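Local coordinates for protein phospholipase A1 (Streptomyces albidoflavus, PDB 4HYQ) that hydrolyses the sn-1 acyl ester of glycerophospholipids, probably through the serine-based chemistry of the GDSL lipase family, at residues V138-P143 against G187-A192. Residues are numbered along the deposited sequence; the frame is centred on the assembly and turned at random.
Sequences VVLGYP and GDIAAA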
loop_
_atom_site.group_PDB
_atom_site.type_symbol
_atom_site.label_atom_id
_atom_site.label_comp_id
_atom_site.label_asym_id
_atom_site.label_seq_id
_atom_site.Cartn_x
_atom_site.Cartn_y
_atom_site.Cartn_z
ATOM N N VAL A 138 -2.480 9.749 8.027
ATOM C CA VAL A 138 -1.326 9.597 7.160
ATOM C C VAL A 138 -1.691 8.588 6.070
ATOM O O VAL A 138 -1.998 7.427 6.371
ATOM C CB VAL A 138 -0.117 9.055 7.945
ATOM C CG1 VAL A 138 1.086 8.891 7.021
ATOM C CG2 VAL A 138 0.223 10.002 9.097
ATOM N N VAL A 139 -1.696 9.036 4.815
ATOM C CA VAL A 139 -2.000 8.138 3.699
ATOM C C VAL A 139 -0.649 7.810 3.083
ATOM O O VAL A 139 0.058 8.701 2.610
ATOM C CB VAL A 139 -2.900 8.815 2.626
ATOM C CG1 VAL A 139 -3.195 7.837 1.492
ATOM C CG2 VAL A 139 -4.211 9.277 3.249
ATOM N N LEU A 140 -0.268 6.532 3.099
ATOM C CA LEU A 140 1.017 6.161 2.535
ATOM C C LEU A 140 0.820 5.673 1.114
ATOM O O LEU A 140 -0.155 4.982 0.819
ATOM C CB LEU A 140 1.697 5.077 3.392
ATOM C CG LEU A 140 2.091 5.527 4.810
ATOM C CD1 LEU A 140 0.897 5.353 5.735
ATOM C CD2 LEU A 140 3.265 4.706 5.333
ATOM N N GLY A 141 1.739 6.057 0.233
ATOM C CA GLY A 141 1.644 5.651 -1.158
ATOM C C GLY A 141 2.224 4.261 -1.340
ATOM O O GLY A 141 2.508 3.557 -0.358
ATOM N N TYR A 142 2.407 3.871 -2.597
ATOM C CA TYR A 142 2.965 2.554 -2.917
ATOM C C TYR A 142 4.365 2.698 -3.488
ATOM O O TYR A 142 4.750 3.772 -3.948
ATOM C CB TYR A 142 2.079 1.853 -3.946
ATOM C CG TYR A 142 0.678 1.568 -3.441
ATOM C CD1 TYR A 142 -0.381 2.423 -3.739
ATOM C CD2 TYR A 142 0.415 0.430 -2.683
ATOM C CE1 TYR A 142 -1.673 2.150 -3.309
ATOM C CE2 TYR A 142 -0.882 0.143 -2.240
ATOM C CZ TYR A 142 -1.918 1.004 -2.562
ATOM O OH TYR A 142 -3.207 0.701 -2.193
ATOM N N PRO A 143 5.155 1.619 -3.451
ATOM C CA PRO A 143 6.503 1.736 -4.006
ATOM C C PRO A 143 6.461 1.525 -5.513
ATOM O O PRO A 143 5.454 1.054 -6.059
ATOM C CB PRO A 143 7.251 0.595 -3.316
ATOM C CG PRO A 143 6.172 -0.482 -3.239
ATOM C CD PRO A 143 4.956 0.317 -2.784
ATOM N N GLY A 187 2.608 9.853 2.681
ATOM C CA GLY A 187 3.854 9.154 2.960
ATOM C C GLY A 187 4.487 8.736 1.641
ATOM O O GLY A 187 3.928 7.911 0.923
ATOM N N ASP A 188 5.653 9.293 1.321
ATOM C CA ASP A 188 6.301 8.989 0.049
ATOM C C ASP A 188 7.099 7.694 0.089
ATOM O O ASP A 188 8.312 7.698 0.251
ATOM C CB ASP A 188 7.221 10.148 -0.358
ATOM C CG ASP A 188 7.595 10.108 -1.829
ATOM O OD1 ASP A 188 7.507 9.023 -2.452
ATOM O OD2 ASP A 188 7.991 11.169 -2.367
ATOM N N ILE A 189 6.396 6.580 -0.064
ATOM C CA ILE A 189 7.015 5.261 -0.040
ATOM C C ILE A 189 7.912 5.037 -1.268
ATOM O O ILE A 189 8.950 4.394 -1.163
ATOM C CB ILE A 189 5.898 4.191 0.046
ATOM C CG1 ILE A 189 5.246 4.265 1.437
ATOM C CG2 ILE A 189 6.438 2.790 -0.246
ATOM C CD1 ILE A 189 6.163 3.904 2.597
ATOM N N ALA A 190 7.522 5.582 -2.418
ATOM C CA ALA A 190 8.315 5.438 -3.637
ATOM C C ALA A 190 9.701 6.031 -3.403
ATOM O O ALA A 190 10.712 5.452 -3.795
ATOM C CB ALA A 190 7.626 6.146 -4.798
ATOM N N ALA A 191 9.747 7.182 -2.736
ATOM C CA ALA A 191 11.023 7.817 -2.453
ATOM C C ALA A 191 11.827 6.951 -1.485
ATOM O O ALA A 191 13.012 6.697 -1.698
ATOM C CB ALA A 191 10.795 9.208 -1.864
ATOM N N ALA A 192 11.176 6.477 -0.428
ATOM C CA ALA A 192 11.848 5.645 0.566
ATOM C C ALA A 192 12.379 4.335 -0.014
ATOM O O ALA A 192 13.398 3.819 0.453
ATOM C CB ALA A 192 10.892 5.341 1.733
HETATM O O HOH W 1 4.663 6.291 -2.630
#
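Ile189 turns CG1 anti to its carbonyl carbon (chi1 -70°), which leaves CG2 anti to the backbone N. The two branches therefore reach different parts of 138-143. Ile189 CG1 lies against the carbonyl of Gly141, 3.3 Å from Gly141 O, and carries CD1 on to Leu140. There the two side chains cross at a slant, Ile189 CD1 4.1 Å from Leu140 CD2. Ile189 CG2 sits beside the ring of Pro143, 3.8 Å from Pro143 CD. Tyr228 of helix 221-235 also packs on Ile189 and Pro143.

Upstream, the backbones pair as parallel strands. Gly187 N donates to Val139 O (2.8 Å), and Gly187 O accepts from Gly141 N (3.0 Å). Past the paired strands, a water donates to Tyr142 O and accepts from Ala190 N, joining the two backbones. Asp188 caps the short helix: Ala191 N meets Asp188 OD1 (2.9 Å) from above the carboxylate plane. The CB of Tyr142 points away from 187-192, and its OH is hydrogen-bonded to Asp10 OD2 and Gly82 N.

Helix 158-181 connects strand 136-140 to strand 185-187, so the contact joins the two strands of the last beta-alpha-beta crossover, at the edge of the five-stranded parallel sheet (order 2-1-3-4-5) of the SGNH hydrolase fold.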